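Local coordinates for protein sialidase B (PDB 4XJW) that cleaves terminal sialic acid from alpha-2,3-, alpha-2,6- and alpha-2,8-linked glycoconjugates as a glycoside hydrolase family 33 exo-sialidase of the pneumococcus, acting as an intramolecular trans-sialidase, at residues 91-103 against 602-614. The protein carries 1 engineered substitution. Numbering follows the deposited sequence.
Sequences RPASLWGKHKGQA and YHYGIDLPSYGYA. Engineered in segment 602-614: G605 (natural residue Asp).
D607 drives its carboxylate into the backbone of G97 and K98, joining the concanavalin-like N-terminal domain to the catalytic beta-propeller of this sialidase. A chi1 of -162° puts CG opposite the main-chain nitrogen and swings the carboxylate toward G97 and K98. D607 OD2 takes the G97 N-H on its syn lone pair, 2.9 Å from G97 N. D607 OD1 receives K98 N at 2.8 Å. K98 N and L608 N come to D607 OD1 from above opposite faces of the carboxylate plane, so that oxygen is gripped from both sides. The carboxylate lies only 17° from the W96 ring plane, with D607 OD2 3.2 Å from W96 CE3; K632 adds a salt bridge to OD2 and a cation-pi contact to the indole, whose NE1 bonds Q648.

Next to this, Y611 turns its ring edge to the W96 carbonyl carbon and lays one face against L608 CD1. The side chains of L608 and K98 cross at about a right angle, with L608 CD2 3.8 Å from K98 CG. A water donates to W96 O and accepts from Y611 OH. Farther along, K100 N donates a hydrogen bond to Y604 OH at 2.9 Å, and a second water joins that hydroxyl to H99 ND1 and I606 O.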
ATOM      1  N   ARG A  91      -6.264   2.012  16.645  1.00  8.46           N
ATOM      2  CA  ARG A  91      -5.540   1.663  15.442  1.00 10.05           C
ATOM      3  C   ARG A  91      -4.543   2.755  15.090  1.00 10.74           C
ATOM      4  O   ARG A  91      -4.887   3.939  15.085  1.00  9.29           O
ATOM      5  CB  ARG A  91      -6.469   1.443  14.252  1.00  8.75           C
ATOM      6  CG  ARG A  91      -5.774   0.658  13.148  1.00  9.28           C
ATOM      7  CD  ARG A  91      -6.477   0.854  11.808  1.00 10.84           C
ATOM      8  NE  ARG A  91      -6.071   2.092  11.148  1.00 10.13           N
ATOM      9  CZ  ARG A  91      -6.468   2.440   9.929  1.00  9.77           C
ATOM     10  NH1 ARG A  91      -7.285   1.636   9.254  1.00  9.98           N
ATOM     11  NH2 ARG A  91      -6.046   3.588   9.398  1.00 12.00           N
ATOM     12  N   PRO A  92      -3.307   2.361  14.768  1.00  9.16           N
ATOM     13  CA  PRO A  92      -2.317   3.328  14.282  1.00  9.00           C
ATOM     14  C   PRO A  92      -2.762   4.017  12.986  1.00  9.76           C
ATOM     15  O   PRO A  92      -3.706   3.547  12.327  1.00  9.14           O
ATOM     16  CB  PRO A  92      -1.095   2.448  13.998  1.00 10.43           C
ATOM     17  CG  PRO A  92      -1.226   1.338  15.022  1.00 10.26           C
ATOM     18  CD  PRO A  92      -2.702   1.042  15.035  1.00 12.46           C
ATOM     19  N   ALA A  93      -2.078   5.115  12.651  1.00  9.24           N
ATOM     20  CA  ALA A  93      -2.188   5.777  11.345  1.00  8.19           C
ATOM     21  C   ALA A  93      -3.631   6.015  10.932  1.00 10.45           C
ATOM     22  O   ALA A  93      -4.037   5.617   9.844  1.00 10.32           O
ATOM     23  CB  ALA A  93      -1.447   4.970  10.270  1.00 10.92           C
ATOM     24  N   SER A  94      -4.402   6.658  11.800  1.00  9.14           N
ATOM     25  CA  SER A  94      -5.817   6.914  11.514  1.00  9.29           C
ATOM     26  C   SER A  94      -6.159   8.372  11.177  1.00 11.28           C
ATOM     27  O   SER A  94      -7.288   8.654  10.770  1.00 12.23           O
ATOM     28  CB  SER A  94      -6.678   6.424  12.682  1.00  9.55           C
ATOM     29  OG  SER A  94      -6.593   5.020  12.814  1.00  9.98           O
ATOM     30  N   LEU A  95      -5.204   9.289  11.349  1.00 11.08           N
ATOM     31  CA  LEU A  95      -5.498  10.729  11.317  1.00 10.81           C
ATOM     32  C   LEU A  95      -4.698  11.496  10.276  1.00 10.26           C
ATOM     33  O   LEU A  95      -3.636  11.061   9.840  1.00 11.29           O
ATOM     34  CB  LEU A  95      -5.164  11.359  12.680  1.00 10.86           C
ATOM     35  CG  LEU A  95      -5.964  10.879  13.881  1.00 12.59           C
ATOM     36  CD1 LEU A  95      -5.424  11.502  15.166  1.00 13.28           C
ATOM     37  CD2 LEU A  95      -7.420  11.228  13.723  1.00 16.69           C
ATOM     38  N   TRP A  96      -5.219  12.658   9.893  1.00 11.83           N
ATOM     39  CA  TRP A  96      -4.447  13.651   9.159  1.00 10.12           C
ATOM     40  C   TRP A  96      -4.091  14.808  10.078  1.00  9.93           C
ATOM     41  O   TRP A  96      -4.806  15.081  11.054  1.00 13.22           O
ATOM     42  CB  TRP A  96      -5.264  14.169   7.979  1.00  8.66           C
ATOM     43  CG  TRP A  96      -5.040  13.369   6.725  1.00 11.68           C
ATOM     44  CD1 TRP A  96      -5.623  12.171   6.398  1.00  9.37           C
ATOM     45  CD2 TRP A  96      -4.157  13.697   5.641  1.00 11.74           C
ATOM     46  NE1 TRP A  96      -5.158  11.744   5.164  1.00 10.16           N
ATOM     47  CE2 TRP A  96      -4.255  12.662   4.685  1.00 10.27           C
ATOM     48  CE3 TRP A  96      -3.279  14.760   5.392  1.00 12.13           C
ATOM     49  CZ2 TRP A  96      -3.511  12.662   3.498  1.00 12.05           C
ATOM     50  CZ3 TRP A  96      -2.553  14.765   4.210  1.00 10.39           C
ATOM     51  CH2 TRP A  96      -2.673  13.720   3.279  1.00  9.85           C
ATOM     52  N   GLY A  97      -2.994  15.491   9.773  1.00 11.93           N
ATOM     53  CA  GLY A  97      -2.548  16.620  10.577  1.00 14.98           C
ATOM     54  C   GLY A  97      -2.682  17.939   9.835  1.00 12.79           C
ATOM     55  O   GLY A  97      -3.449  18.827  10.245  1.00 12.75           O
ATOM     56  N   LYS A  98      -1.947  18.052   8.725  1.00 11.58           N
ATOM     57  CA  LYS A  98      -1.935  19.259   7.895  1.00 13.54           C
ATOM     58  C   LYS A  98      -1.972  18.899   6.415  1.00 12.95           C
ATOM     59  O   LYS A  98      -1.546  17.816   6.019  1.00 13.52           O
ATOM     60  CB  LYS A  98      -0.669  20.089   8.146  1.00 14.65           C
ATOM     61  CG  LYS A  98      -0.604  20.779   9.500  1.00 22.39           C
ATOM     62  CD  LYS A  98       0.632  21.676   9.627  1.00 29.86           C
ATOM     63  CE  LYS A  98       0.417  23.037   8.962  1.00 35.71           C
ATOM     64  NZ  LYS A  98       1.704  23.750   8.715  1.00 39.41           N
ATOM     65  N   HIS A  99      -2.463  19.835   5.604  1.00 14.14           N
ATOM     66  CA  HIS A  99      -2.533  19.680   4.155  1.00 14.00           C
ATOM     67  C   HIS A  99      -2.510  21.086   3.571  1.00 14.54           C
ATOM     68  O   HIS A  99      -3.268  21.949   4.018  1.00 15.49           O
ATOM     69  CB  HIS A  99      -3.820  18.935   3.778  1.00 13.32           C
ATOM     70  CG  HIS A  99      -4.026  18.754   2.304  1.00 15.61           C
ATOM     71  ND1 HIS A  99      -3.186  17.997   1.516  1.00 12.14           N
ATOM     72  CD2 HIS A  99      -5.009  19.199   1.488  1.00 15.07           C
ATOM     73  CE1 HIS A  99      -3.627  18.009   0.269  1.00 15.75           C
ATOM     74  NE2 HIS A  99      -4.733  18.729   0.228  1.00 16.74           N
ATOM     75  N   LYS A 100      -1.609  21.319   2.617  1.00 14.54           N
ATOM     76  CA  LYS A 100      -1.491  22.615   1.941  1.00 18.11           C
ATOM     77  C   LYS A 100      -1.378  23.792   2.912  1.00 18.49           C
ATOM     78  O   LYS A 100      -1.997  24.845   2.708  1.00 20.44           O
ATOM     79  CB  LYS A 100      -2.654  22.828   0.982  1.00 19.16           C
ATOM     80  CG  LYS A 100      -2.656  21.866  -0.192  1.00 17.31           C
ATOM     81  CD  LYS A 100      -3.884  22.073  -1.057  1.00 15.85           C
ATOM     82  CE  LYS A 100      -3.853  21.145  -2.250  1.00 19.94           C
ATOM     83  NZ  LYS A 100      -5.007  21.377  -3.167  1.00 24.21           N
ATOM     84  N   GLY A 101      -0.602  23.588   3.971  1.00 20.04           N
ATOM     85  CA  GLY A 101      -0.320  24.634   4.941  1.00 25.25           C
ATOM     86  C   GLY A 101      -1.428  24.946   5.933  1.00 29.56           C
ATOM     87  O   GLY A 101      -1.371  25.969   6.618  1.00 31.21           O
ATOM     88  N   GLN A 102      -2.432  24.076   6.024  1.00 20.45           N
ATOM     89  CA  GLN A 102      -3.546  24.292   6.946  1.00 20.92           C
ATOM     90  C   GLN A 102      -3.841  23.023   7.729  1.00 17.48           C
ATOM     91  O   GLN A 102      -3.771  21.923   7.184  1.00 19.10           O
ATOM     92  CB  GLN A 102      -4.821  24.714   6.198  1.00 23.78           C
ATOM     93  CG  GLN A 102      -4.741  26.048   5.464  1.00 24.23           C
ATOM     94  CD  GLN A 102      -6.077  26.465   4.866  1.00 43.55           C
ATOM     95  OE1 GLN A 102      -6.332  26.254   3.679  1.00 43.34           O
ATOM     96  NE2 GLN A 102      -6.938  27.056   5.687  1.00 38.81           N
ATOM     97  N   ALA A 103      -4.185  23.171   9.005  1.00 18.59           N
ATOM     98  CA  ALA A 103      -4.636  22.029   9.792  1.00 16.37           C
ATOM     99  C   ALA A 103      -5.871  21.383   9.159  1.00 14.94           C
ATOM    100  O   ALA A 103      -6.805  22.077   8.733  1.00 17.73           O
ATOM    101  CB  ALA A 103      -4.930  22.449  11.228  1.00 18.35           C
ATOM    102  N   TYR A 602      13.073  23.290  -3.039  1.00 18.06           N
ATOM    103  CA  TYR A 602      11.829  23.343  -2.272  1.00 18.91           C
ATOM    104  C   TYR A 602      11.507  21.991  -1.630  1.00 21.46           C
ATOM    105  O   TYR A 602      11.670  20.950  -2.266  1.00 16.71           O
ATOM    106  CB  TYR A 602      10.666  23.762  -3.178  1.00 20.40           C
ATOM    107  CG  TYR A 602      10.846  25.098  -3.868  1.00 19.57           C
ATOM    108  CD1 TYR A 602      10.639  26.286  -3.181  1.00 20.33           C
ATOM    109  CD2 TYR A 602      11.191  25.167  -5.213  1.00 20.75           C
ATOM    110  CE1 TYR A 602      10.785  27.505  -3.805  1.00 20.01           C
ATOM    111  CE2 TYR A 602      11.339  26.379  -5.850  1.00 21.38           C
ATOM    112  CZ  TYR A 602      11.137  27.547  -5.135  1.00 24.35           C
ATOM    113  OH  TYR A 602      11.285  28.763  -5.751  1.00 28.27           O
ATOM    114  N   HIS A 603      11.069  22.012  -0.372  1.00 19.79           N
ATOM    115  CA  HIS A 603      10.599  20.810   0.327  1.00 13.73           C
ATOM    116  C   HIS A 603       9.166  21.050   0.792  1.00 20.03           C
ATOM    117  O   HIS A 603       8.914  21.992   1.544  1.00 24.99           O
ATOM    118  CB  HIS A 603      11.465  20.531   1.560  1.00 19.81           C
ATOM    119  CG  HIS A 603      12.858  20.091   1.240  1.00 21.40           C
ATOM    120  ND1 HIS A 603      13.320  18.821   1.522  1.00 20.41           N
ATOM    121  CD2 HIS A 603      13.898  20.753   0.678  1.00 21.56           C
ATOM    122  CE1 HIS A 603      14.580  18.719   1.136  1.00 19.07           C
ATOM    123  NE2 HIS A 603      14.956  19.878   0.625  1.00 24.17           N
ATOM    124  N   TYR A 604       8.228  20.210   0.355  1.00 15.12           N
ATOM    125  CA  TYR A 604       6.846  20.311   0.820  1.00 14.30           C
ATOM    126  C   TYR A 604       6.496  19.141   1.725  1.00 13.92           C
ATOM    127  O   TYR A 604       6.610  17.989   1.325  1.00 13.69           O
ATOM    128  CB  TYR A 604       5.872  20.328  -0.358  1.00 16.10           C
ATOM    129  CG  TYR A 604       4.424  20.192   0.072  1.00 16.98           C
ATOM    130  CD1 TYR A 604       3.733  21.274   0.616  1.00 15.25           C
ATOM    131  CD2 TYR A 604       3.751  18.982  -0.060  1.00 11.89           C
ATOM    132  CE1 TYR A 604       2.412  21.147   1.025  1.00 14.80           C
ATOM    133  CE2 TYR A 604       2.440  18.849   0.338  1.00 13.58           C
ATOM    134  CZ  TYR A 604       1.773  19.934   0.881  1.00 14.84           C
ATOM    135  OH  TYR A 604       0.461  19.790   1.275  1.00 16.57           O
ATOM    136  N   GLY A 605       6.056  19.436   2.938  1.00 13.94           N
ATOM    137  CA  GLY A 605       5.642  18.381   3.862  1.00 14.71           C
ATOM    138  C   GLY A 605       4.220  17.917   3.551  1.00 13.07           C
ATOM    139  O   GLY A 605       3.273  18.695   3.633  1.00 14.77           O
ATOM    140  N   ILE A 606       4.074  16.643   3.202  1.00 11.15           N
ATOM    141  CA  ILE A 606       2.762  16.065   2.888  1.00 12.63           C
ATOM    142  C   ILE A 606       1.831  16.109   4.111  1.00 10.70           C
ATOM    143  O   ILE A 606       0.634  16.378   4.004  1.00 12.47           O
ATOM    144  CB  ILE A 606       2.931  14.615   2.395  1.00 13.85           C
ATOM    145  CG1 ILE A 606       3.665  14.582   1.052  1.00 17.71           C
ATOM    146  CG2 ILE A 606       1.573  13.921   2.272  1.00 12.38           C
ATOM    147  CD1 ILE A 606       2.739  14.780  -0.126  1.00 17.07           C
ATOM    148  N   ASP A 607       2.400  15.839   5.282  1.00 10.94           N
ATOM    149  CA  ASP A 607       1.679  15.917   6.548  1.00 12.87           C
ATOM    150  C   ASP A 607       2.769  15.990   7.622  1.00 14.63           C
ATOM    151  O   ASP A 607       3.948  16.148   7.290  1.00 15.61           O
ATOM    152  CB  ASP A 607       0.765  14.696   6.730  1.00 11.83           C
ATOM    153  CG  ASP A 607      -0.327  14.910   7.778  1.00 11.00           C
ATOM    154  OD1 ASP A 607      -0.254  15.888   8.556  1.00 12.84           O
ATOM    155  OD2 ASP A 607      -1.272  14.085   7.834  1.00 10.82           O
ATOM    156  N   LEU A 608       2.387  15.863   8.893  1.00 13.69           N
ATOM    157  CA  LEU A 608       3.302  16.064  10.025  1.00 12.99           C
ATOM    158  C   LEU A 608       4.515  15.161   9.932  1.00 12.92           C
ATOM    159  O   LEU A 608       4.420  14.040   9.430  1.00 13.74           O
ATOM    160  CB  LEU A 608       2.574  15.792  11.345  1.00 11.69           C
ATOM    161  CG  LEU A 608       1.236  16.491  11.564  1.00 15.45           C
ATOM    162  CD1 LEU A 608       0.721  16.309  12.987  1.00 16.05           C
ATOM    163  CD2 LEU A 608       1.335  17.968  11.193  1.00 18.10           C
ATOM    164  N   PRO A 609       5.671  15.634  10.425  1.00 13.82           N
ATOM    165  CA  PRO A 609       6.887  14.817  10.424  1.00 14.55           C
ATOM    166  C   PRO A 609       6.695  13.463  11.115  1.00 13.20           C
ATOM    167  O   PRO A 609       7.372  12.489  10.767  1.00 16.53           O
ATOM    168  CB  PRO A 609       7.881  15.683  11.208  1.00 17.47           C
ATOM    169  CG  PRO A 609       7.458  17.081  10.911  1.00 16.85           C
ATOM    170  CD  PRO A 609       5.938  17.036  10.794  1.00 17.36           C
ATOM    171  N   SER A 610       5.781  13.395  12.083  1.00 14.17           N
ATOM    172  CA  SER A 610       5.570  12.159  12.833  1.00 13.11           C
ATOM    173  C   SER A 610       4.505  11.233  12.229  1.00 12.50           C
ATOM    174  O   SER A 610       4.317  10.114  12.703  1.00 12.04           O
ATOM    175  CB  SER A 610       5.190  12.484  14.274  1.00 12.82           C
ATOM    176  OG  SER A 610       3.983  13.218  14.302  1.00 15.05           O
ATOM    177  N   TYR A 611       3.802  11.700  11.202  1.00 11.66           N
ATOM    178  CA  TYR A 611       2.767  10.878  10.579  1.00 11.95           C
ATOM    179  C   TYR A 611       3.348  10.036   9.438  1.00 10.17           C
ATOM    180  O   TYR A 611       4.302  10.450   8.761  1.00  9.95           O
ATOM    181  CB  TYR A 611       1.601  11.741  10.107  1.00 10.57           C
ATOM    182  CG  TYR A 611       0.645  12.168  11.205  1.00  9.78           C
ATOM    183  CD1 TYR A 611       0.975  12.032  12.549  1.00 11.36           C
ATOM    184  CD2 TYR A 611      -0.609  12.684  10.891  1.00 11.29           C
ATOM    185  CE1 TYR A 611       0.089  12.413  13.548  1.00 13.03           C
ATOM    186  CE2 TYR A 611      -1.505  13.072  11.884  1.00  9.81           C
ATOM    187  CZ  TYR A 611      -1.141  12.932  13.221  1.00  9.67           C
ATOM    188  OH  TYR A 611      -2.006  13.300  14.228  1.00 11.22           O
ATOM    189  N   GLY A 612       2.793   8.838   9.255  1.00  9.32           N
ATOM    190  CA  GLY A 612       3.358   7.838   8.362  1.00 10.77           C
ATOM    191  C   GLY A 612       3.379   8.197   6.888  1.00  8.54           C
ATOM    192  O   GLY A 612       2.453   8.813   6.349  1.00 10.58           O
ATOM    193  N   TYR A 613       4.456   7.802   6.224  1.00  8.27           N
ATOM    194  CA  TYR A 613       4.561   7.967   4.780  1.00  9.35           C
ATOM    195  C   TYR A 613       5.569   6.959   4.274  1.00  8.71           C
ATOM    196  O   TYR A 613       6.738   7.007   4.656  1.00  9.90           O
ATOM    197  CB  TYR A 613       5.036   9.384   4.448  1.00 10.78           C
ATOM    198  CG  TYR A 613       4.911   9.773   2.985  1.00  7.98           C
ATOM    199  CD1 TYR A 613       5.914   9.485   2.054  1.00  8.89           C
ATOM    200  CD2 TYR A 613       3.798  10.467   2.543  1.00  8.95           C
ATOM    201  CE1 TYR A 613       5.787   9.882   0.696  1.00  9.47           C
ATOM    202  CE2 TYR A 613       3.658  10.864   1.218  1.00 10.07           C
ATOM    203  CZ  TYR A 613       4.647  10.562   0.301  1.00 10.74           C
ATOM    204  OH  TYR A 613       4.451  10.982  -1.000  1.00 12.75           O
ATOM    205  N   ALA A 614       5.128   6.021   3.443  1.00  7.93           N
ATOM    206  CA  ALA A 614       6.005   4.945   3.012  1.00  8.27           C
ATOM    207  C   ALA A 614       6.175   4.929   1.497  1.00  9.14           C
ATOM    208  O   ALA A 614       6.678   5.897   0.943  1.00  9.25           O
ATOM    209  CB  ALA A 614       5.550   3.586   3.584  1.00 10.56           C
TER
HETATM  210  O   HOH W   1      -3.952  15.077  13.748  1.00 14.02           O
HETATM  211  O   HOH W   2      -0.523  17.340   1.624  1.00 13.70           O